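Local coordinates for Lmo2051 protein (Listeria monocytogenes, PDB 3I18), which is probably a membrane-bound serine protease of the Lon-like S16 family, represented here by its PDZ domain, a fold that commonly binds peptides, at residues Val18-Val23 with Ala70-Thr75; Thr31-Asn36 with Asp55-Asn60. All blocks are in the same frame, centred on the assembly; numbering follows the deposited sequence.

Interaction 1: Val18-Val23 with Ala70-Thr75; sequences VPAADV and ADIKLT
The five-membered ring of P19 turns its CB–CG side to the backbone of K73, with P19 CB 4.0 Å from K73 O; K73 CB lies near P19 CG, and the rest of the lysine leads away from the contact. No direct hydrogen bond joins the two segments. A water spans them instead, accepting from A20 N at 3.1 Å and donating to the same K73 O at 3.0 Å, so this carbonyl oxygen takes the water's hydrogen and lies against the proline ring. The remaining contacts are apolar. I72 is straddled by the short 3-10 turn: its CG2, held anti to the backbone N by chi1 of -58°, packs against A20, 3.8 Å from A20 CA, while the other branch extends so that CD1 reaches V23. The valine fits between two strand residues, its CG1 packing 3.7 Å from A70 CB and 4.1 Å from I72 CD1. At the far end V18 CG1 and T75 CG2 touch at 4.0 Å, the two side chains crossing at about a right angle. Such a contact shows how a one-turn helical segment, braced by its own bonds from A21, D22 and V23 back to V18, P19 and A20, can lie on a strand through apolar contacts and one water. Here it is the short helical turn between strands 9-14 and 29-33 of this PDZ domain. Beyond the pair, A20 and I72 both pack on I85 of strand 83-89, V23 leans on Y61, and I72 bonds through its backbone to V57 of strand 56-63.

Interaction 2: Thr31-Asn36 with Asp55-Asn60; sequences TEIDGN and DTVKIN
D34 reaches across to K58 and V57 with its carboxylate, although its CB starts out directed away from the opposite strand. A chi1 of -81° swings CG back beside the backbone N, and from there the two oxygens part company. OD2 takes the backbone N-H of K58 at 2.9 Å, nearly along its own C–O axis and with an N-H...O angle of 165°; it also sits 3.3 Å from V57 CA. OD1 is held by the hydroxyl of Y47, from helix 41-49, and by a water that donates to it at 2.7 Å and donates also to T56 O. Both oxygens are thus engaged, which fixes the rotation of the group. The backbone answers in the other direction: D34 N donates to K58 O at 2.8 Å, in the carbonyl plane, and a second water links that same oxygen to G35 N. The K58 chain, bent at chi3, lays CE against G35 rather than bringing its ammonium to either nearby carboxylate. One residue back, I33 and I59 lie side by side on the helix-facing side, I33 CG1 meeting I59 CD1 at 3.7 Å, with F44, Y47 and I48 covering I33. Regular antiparallel pairing continues with N60 N to E32 O, 3.0 Å and almost straight at 177°. It then slips: N60 O receives T31 N at 2.9 Å and only weakly E32 N at 3.5 Å. This is a classic beta bulge, two residues facing one. The bulge precedes the type I' turn from I33 to N36, which itself carries the I-D-G sequence; an I-x-G turn here is consistent with the PDZ fold.

Overall arrangement
The two interactions involve three neighbouring strands of the sheet and a short 3-10 turn in one small PDZ domain. Along the chain the order is 18-23, 31-36, 55-60, 70-75, so the pairing of interaction 2 is enclosed by that of interaction 1, with helix 41-49 lying between its two segments. Their centres are about 11 Å apart, and they meet directly where the successive strands 56-63 and 66-76 run side by side in the sheet: A70 O with I59 N and L74 N with D55 O probably hydrogen bond, and D71 packs on T56 and K58. A single antiparallel sheet therefore carries the short 3-10 turn on strand 66-76 and, two strands along, the turn that ends strand 29-33.

Interaction 1: Val18-Val23 with Ala70-Thr75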
ATOM      1  N   VAL A  18      12.831   2.929   2.638  1.00  8.79           N
ATOM      2  CA  VAL A  18      11.673   3.757   2.962  1.00 11.68           C
ATOM      3  C   VAL A  18      10.977   3.210   4.206  1.00  7.55           C
ATOM      4  O   VAL A  18      11.167   2.050   4.569  1.00  9.47           O
ATOM      5  CB  VAL A  18      10.656   3.779   1.802  1.00 13.88           C
ATOM      6  CG1 VAL A  18      11.299   4.374   0.557  1.00 18.12           C
ATOM      7  CG2 VAL A  18      10.159   2.369   1.518  1.00  9.64           C
ATOM      8  N   PRO A  19      10.166   4.044   4.876  1.00 12.03           N
ATOM      9  CA  PRO A  19       9.466   3.589   6.076  1.00  5.75           C
ATOM     10  C   PRO A  19       8.715   2.275   5.881  1.00  8.27           C
ATOM     11  O   PRO A  19       8.672   1.442   6.785  1.00  9.57           O
ATOM     12  CB  PRO A  19       8.539   4.755   6.388  1.00 10.87           C
ATOM     13  CG  PRO A  19       9.375   5.939   5.984  1.00  9.42           C
ATOM     14  CD  PRO A  19       9.943   5.484   4.652  1.00  9.36           C
ATOM     15  N   ALA A  20       8.124   2.086   4.705  1.00  7.49           N
ATOM     16  CA  ALA A  20       7.383   0.859   4.433  1.00  6.23           C
ATOM     17  C   ALA A  20       8.222  -0.406   4.648  1.00 12.34           C
ATOM     18  O   ALA A  20       7.695  -1.444   5.043  1.00 13.91           O
ATOM     19  CB  ALA A  20       6.831   0.887   3.008  1.00 11.20           C
ATOM     20  N   ALA A  21       9.525  -0.322   4.396  1.00  8.61           N
ATOM     21  CA  ALA A  21      10.401  -1.478   4.554  1.00  6.86           C
ATOM     22  C   ALA A  21      10.480  -1.973   5.996  1.00 12.42           C
ATOM     23  O   ALA A  21      10.919  -3.094   6.249  1.00 17.89           O
ATOM     24  CB  ALA A  21      11.801  -1.147   4.046  1.00 11.85           C
ATOM     25  N   ASP A  22      10.056  -1.138   6.937  1.00 14.21           N
ATOM     26  CA  ASP A  22      10.096  -1.496   8.345  1.00 19.06           C
ATOM     27  C   ASP A  22       8.762  -2.095   8.802  1.00 19.31           C
ATOM     28  O   ASP A  22       8.586  -2.401   9.980  1.00 23.06           O
ATOM     29  CB  ASP A  22      10.443  -0.250   9.171  1.00 22.87           C
ATOM     30  CG  ASP A  22      11.560  -0.501  10.170  1.00 30.31           C
ATOM     31  OD1 ASP A  22      12.505  -1.250   9.841  1.00 32.42           O
ATOM     32  OD2 ASP A  22      11.502   0.069  11.278  1.00 31.77           O
ATOM     33  N   VAL A  23       7.837  -2.275   7.860  1.00 18.27           N
ATOM     34  CA  VAL A  23       6.513  -2.832   8.160  1.00 11.61           C
ATOM     35  C   VAL A  23       6.076  -3.952   7.208  1.00 19.14           C
ATOM     36  O   VAL A  23       5.786  -5.069   7.638  1.00 17.34           O
ATOM     37  CB  VAL A  23       5.413  -1.738   8.097  1.00 15.64           C
ATOM     38  CG1 VAL A  23       4.042  -2.362   8.306  1.00 10.60           C
ATOM     39  CG2 VAL A  23       5.673  -0.664   9.131  1.00  9.71           C
ATOM     40  N   ALA A  70      -0.488  -1.300  11.024  1.00  9.91           N
ATOM     41  CA  ALA A  70       0.598  -0.391  11.337  1.00 12.77           C
ATOM     42  C   ALA A  70       0.486   0.870  10.510  1.00  9.49           C
ATOM     43  O   ALA A  70      -0.183   0.898   9.477  1.00 12.20           O
ATOM     44  CB  ALA A  70       1.933  -1.075  11.075  1.00 17.70           C
ATOM     45  N   ASP A  71       1.141   1.921  10.983  1.00  8.73           N
ATOM     46  CA  ASP A  71       1.143   3.192  10.286  1.00 10.03           C
ATOM     47  C   ASP A  71       2.387   3.271   9.425  1.00 10.45           C
ATOM     48  O   ASP A  71       3.457   2.789   9.812  1.00 10.63           O
ATOM     49  CB  ASP A  71       1.156   4.360  11.275  1.00  6.90           C
ATOM     50  CG  ASP A  71      -0.162   4.549  11.974  1.00 16.14           C
ATOM     51  OD1 ASP A  71      -1.214   4.466  11.302  1.00 13.70           O
ATOM     52  OD2 ASP A  71      -0.148   4.801  13.201  1.00 20.88           O
ATOM     53  N   ILE A  72       2.246   3.878   8.254  1.00  5.44           N
ATOM     54  CA  ILE A  72       3.376   4.028   7.352  1.00 10.36           C
ATOM     55  C   ILE A  72       3.375   5.459   6.849  1.00  8.24           C
ATOM     56  O   ILE A  72       2.340   5.981   6.453  1.00  6.42           O
ATOM     57  CB  ILE A  72       3.274   3.048   6.168  1.00 11.44           C
ATOM     58  CG1 ILE A  72       3.210   1.613   6.703  1.00 10.31           C
ATOM     59  CG2 ILE A  72       4.486   3.197   5.254  1.00 10.99           C
ATOM     60  CD1 ILE A  72       3.141   0.554   5.608  1.00 15.96           C
ATOM     61  N   LYS A  73       4.534   6.104   6.906  1.00  6.93           N
ATOM     62  CA  LYS A  73       4.648   7.475   6.438  1.00  6.86           C
ATOM     63  C   LYS A  73       4.858   7.437   4.933  1.00  7.03           C
ATOM     64  O   LYS A  73       5.634   6.621   4.423  1.00  7.67           O
ATOM     65  CB  LYS A  73       5.820   8.180   7.131  1.00 10.35           C
ATOM     66  CG  LYS A  73       6.017   9.639   6.731  1.00 14.20           C
ATOM     67  CD  LYS A  73       6.750  10.416   7.821  1.00 21.58           C
ATOM     68  CE  LYS A  73       5.886  10.542   9.072  1.00 15.24           C
ATOM     69  NZ  LYS A  73       6.508  11.399  10.125  1.00 31.57           N
ATOM     70  N   LEU A  74       4.156   8.312   4.223  1.00  7.39           N
ATOM     71  CA  LEU A  74       4.268   8.370   2.770  1.00  5.34           C
ATOM     72  C   LEU A  74       5.530   9.118   2.389  1.00  7.29           C
ATOM     73  O   LEU A  74       5.927  10.069   3.061  1.00  8.71           O
ATOM     74  CB  LEU A  74       3.055   9.081   2.177  1.00  4.94           C
ATOM     75  CG  LEU A  74       1.706   8.384   2.391  1.00  6.36           C
ATOM     76  CD1 LEU A  74       0.629   9.158   1.665  1.00  9.69           C
ATOM     77  CD2 LEU A  74       1.784   6.957   1.854  1.00  4.79           C
ATOM     78  N   THR A  75       6.165   8.673   1.313  1.00  7.40           N
ATOM     79  CA  THR A  75       7.384   9.305   0.832  1.00  5.74           C
ATOM     80  C   THR A  75       7.133   9.680  -0.623  1.00  6.37           C
ATOM     81  O   THR A  75       6.044   9.448  -1.138  1.00 10.79           O
ATOM     82  CB  THR A  75       8.588   8.333   0.947  1.00  7.66           C
ATOM     83  OG1 THR A  75       9.803   9.032   0.640  1.00 10.20           O
ATOM     84  CG2 THR A  75       8.415   7.151   0.007  1.00 12.21           C
TER
HETATM   85  O   HOH W   1       7.311   4.622   3.033  1.00 12.67           O

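Interaction 2: Thr31-Asn36 with Asp55-Asn60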
ATOM      1  N   THR A  31      -5.412  -5.077   3.007  1.00  9.57           N
ATOM      2  CA  THR A  31      -6.868  -5.126   2.952  1.00  9.84           C
ATOM      3  C   THR A  31      -7.587  -3.804   3.177  1.00  8.39           C
ATOM      4  O   THR A  31      -8.696  -3.615   2.686  1.00  8.69           O
ATOM      5  CB  THR A  31      -7.408  -6.156   3.967  1.00  7.24           C
ATOM      6  OG1 THR A  31      -6.959  -5.814   5.286  1.00 13.90           O
ATOM      7  CG2 THR A  31      -6.904  -7.546   3.622  1.00 14.38           C
ATOM      8  N   GLU A  32      -6.964  -2.892   3.912  1.00  9.43           N
ATOM      9  CA  GLU A  32      -7.571  -1.596   4.178  1.00  6.13           C
ATOM     10  C   GLU A  32      -6.503  -0.531   4.352  1.00  9.81           C
ATOM     11  O   GLU A  32      -5.387  -0.811   4.792  1.00  9.59           O
ATOM     12  CB  GLU A  32      -8.449  -1.648   5.437  1.00  7.91           C
ATOM     13  CG  GLU A  32      -9.693  -2.520   5.308  1.00  8.67           C
ATOM     14  CD  GLU A  32     -10.693  -2.308   6.436  1.00 28.53           C
ATOM     15  OE1 GLU A  32     -11.795  -2.897   6.366  1.00 43.88           O
ATOM     16  OE2 GLU A  32     -10.391  -1.563   7.389  1.00 21.38           O
ATOM     17  N   ILE A  33      -6.850   0.688   3.966  1.00  5.14           N
ATOM     18  CA  ILE A  33      -5.956   1.823   4.105  1.00  7.85           C
ATOM     19  C   ILE A  33      -6.812   2.941   4.708  1.00 18.29           C
ATOM     20  O   ILE A  33      -7.888   3.268   4.201  1.00 14.93           O
ATOM     21  CB  ILE A  33      -5.342   2.227   2.734  1.00  6.74           C
ATOM     22  CG1 ILE A  33      -4.375   3.396   2.921  1.00  9.14           C
ATOM     23  CG2 ILE A  33      -6.439   2.576   1.732  1.00  6.59           C
ATOM     24  CD1 ILE A  33      -3.492   3.652   1.706  1.00  8.00           C
ATOM     25  N   ASP A  34      -6.332   3.491   5.819  1.00 10.72           N
ATOM     26  CA  ASP A  34      -7.019   4.544   6.554  1.00  9.68           C
ATOM     27  C   ASP A  34      -8.423   4.141   7.020  1.00 13.00           C
ATOM     28  O   ASP A  34      -9.374   4.927   6.969  1.00 11.24           O
ATOM     29  CB  ASP A  34      -7.035   5.845   5.739  1.00 10.32           C
ATOM     30  CG  ASP A  34      -5.722   6.611   5.852  1.00 11.69           C
ATOM     31  OD1 ASP A  34      -5.547   7.639   5.161  1.00 11.52           O
ATOM     32  OD2 ASP A  34      -4.853   6.198   6.649  1.00  7.57           O
ATOM     33  N   GLY A  35      -8.522   2.897   7.484  1.00 13.14           N
ATOM     34  CA  GLY A  35      -9.769   2.355   8.011  1.00 15.86           C
ATOM     35  C   GLY A  35     -10.837   1.951   7.013  1.00 14.76           C
ATOM     36  O   GLY A  35     -11.966   1.627   7.400  1.00 19.06           O
ATOM     37  N   ASN A  36     -10.489   1.946   5.735  1.00 15.15           N
ATOM     38  CA  ASN A  36     -11.455   1.601   4.707  1.00 19.93           C
ATOM     39  C   ASN A  36     -10.944   0.586   3.691  1.00 16.33           C
ATOM     40  O   ASN A  36      -9.762   0.566   3.350  1.00 11.15           O
ATOM     41  CB  ASN A  36     -11.901   2.881   3.987  1.00 20.68           C
ATOM     42  CG  ASN A  36     -12.665   3.830   4.903  1.00 32.86           C
ATOM     43  OD1 ASN A  36     -13.766   3.516   5.359  1.00 18.03           O
ATOM     44  ND2 ASN A  36     -12.077   4.991   5.182  1.00 27.45           N
ATOM     45  N   ASP A  55       2.535  12.450   4.948  1.00 11.17           N
ATOM     46  CA  ASP A  55       1.302  12.043   5.624  1.00  9.02           C
ATOM     47  C   ASP A  55       1.485  10.627   6.135  1.00  9.06           C
ATOM     48  O   ASP A  55       2.389   9.914   5.710  1.00  6.81           O
ATOM     49  CB  ASP A  55       0.108  12.065   4.665  1.00 10.01           C
ATOM     50  CG  ASP A  55      -0.447  13.458   4.443  1.00 11.51           C
ATOM     51  OD1 ASP A  55       0.035  14.416   5.091  1.00 12.55           O
ATOM     52  OD2 ASP A  55      -1.373  13.594   3.616  1.00 14.37           O
ATOM     53  N   THR A  56       0.609  10.225   7.044  1.00  7.89           N
ATOM     54  CA  THR A  56       0.661   8.900   7.627  1.00  5.27           C
ATOM     55  C   THR A  56      -0.596   8.134   7.236  1.00  5.67           C
ATOM     56  O   THR A  56      -1.704   8.665   7.332  1.00  9.08           O
ATOM     57  CB  THR A  56       0.721   8.985   9.165  1.00 11.12           C
ATOM     58  OG1 THR A  56       1.929   9.648   9.559  1.00 11.00           O
ATOM     59  CG2 THR A  56       0.671   7.600   9.776  1.00 10.48           C
ATOM     60  N   VAL A  57      -0.432   6.901   6.766  1.00  8.19           N
ATOM     61  CA  VAL A  57      -1.592   6.085   6.408  1.00  6.66           C
ATOM     62  C   VAL A  57      -1.633   4.852   7.298  1.00  3.93           C
ATOM     63  O   VAL A  57      -0.593   4.281   7.625  1.00  4.79           O
ATOM     64  CB  VAL A  57      -1.559   5.618   4.920  1.00  4.38           C
ATOM     65  CG1 VAL A  57      -1.719   6.813   3.987  1.00  7.07           C
ATOM     66  CG2 VAL A  57      -0.271   4.879   4.620  1.00  5.95           C
ATOM     67  N   LYS A  58      -2.832   4.450   7.701  1.00  5.82           N
ATOM     68  CA  LYS A  58      -2.994   3.267   8.538  1.00  8.56           C
ATOM     69  C   LYS A  58      -3.190   2.102   7.592  1.00  7.67           C
ATOM     70  O   LYS A  58      -4.092   2.129   6.755  1.00  7.50           O
ATOM     71  CB  LYS A  58      -4.219   3.396   9.454  1.00 10.61           C
ATOM     72  CG  LYS A  58      -4.453   2.163  10.330  1.00 10.57           C
ATOM     73  CD  LYS A  58      -5.469   2.415  11.440  1.00 20.67           C
ATOM     74  CE  LYS A  58      -6.841   2.757  10.883  1.00 29.79           C
ATOM     75  NZ  LYS A  58      -7.855   2.977  11.963  1.00 17.85           N
ATOM     76  N   ILE A  59      -2.347   1.083   7.720  1.00  6.27           N
ATOM     77  CA  ILE A  59      -2.425  -0.072   6.836  1.00  9.16           C
ATOM     78  C   ILE A  59      -2.780  -1.364   7.561  1.00  8.94           C
ATOM     79  O   ILE A  59      -2.124  -1.730   8.538  1.00  9.57           O
ATOM     80  CB  ILE A  59      -1.072  -0.291   6.090  1.00 11.23           C
ATOM     81  CG1 ILE A  59      -0.718   0.933   5.239  1.00  9.22           C
ATOM     82  CG2 ILE A  59      -1.163  -1.515   5.190  1.00 14.22           C
ATOM     83  CD1 ILE A  59      -1.647   1.169   4.064  1.00 14.43           C
ATOM     84  N   ASN A  60      -3.839  -2.035   7.104  1.00  8.64           N
ATOM     85  CA  ASN A  60      -4.223  -3.325   7.675  1.00  9.65           C
ATOM     86  C   ASN A  60      -3.768  -4.338   6.625  1.00  6.42           C
ATOM     87  O   ASN A  60      -4.130  -4.229   5.451  1.00  8.62           O
ATOM     88  CB  ASN A  60      -5.747  -3.449   7.876  1.00  8.03           C
ATOM     89  CG  ASN A  60      -6.266  -2.615   9.038  1.00 12.10           C
ATOM     90  OD1 ASN A  60      -6.580  -1.440   8.881  1.00 13.58           O
ATOM     91  ND2 ASN A  60      -6.352  -3.227  10.216  1.00 16.98           N
TER
HETATM   92  O   HOH W   2      -3.743   9.586   5.724  1.00 16.84           O
HETATM   93  O   HOH W   3      -6.530   0.784   7.414  1.00 10.45           O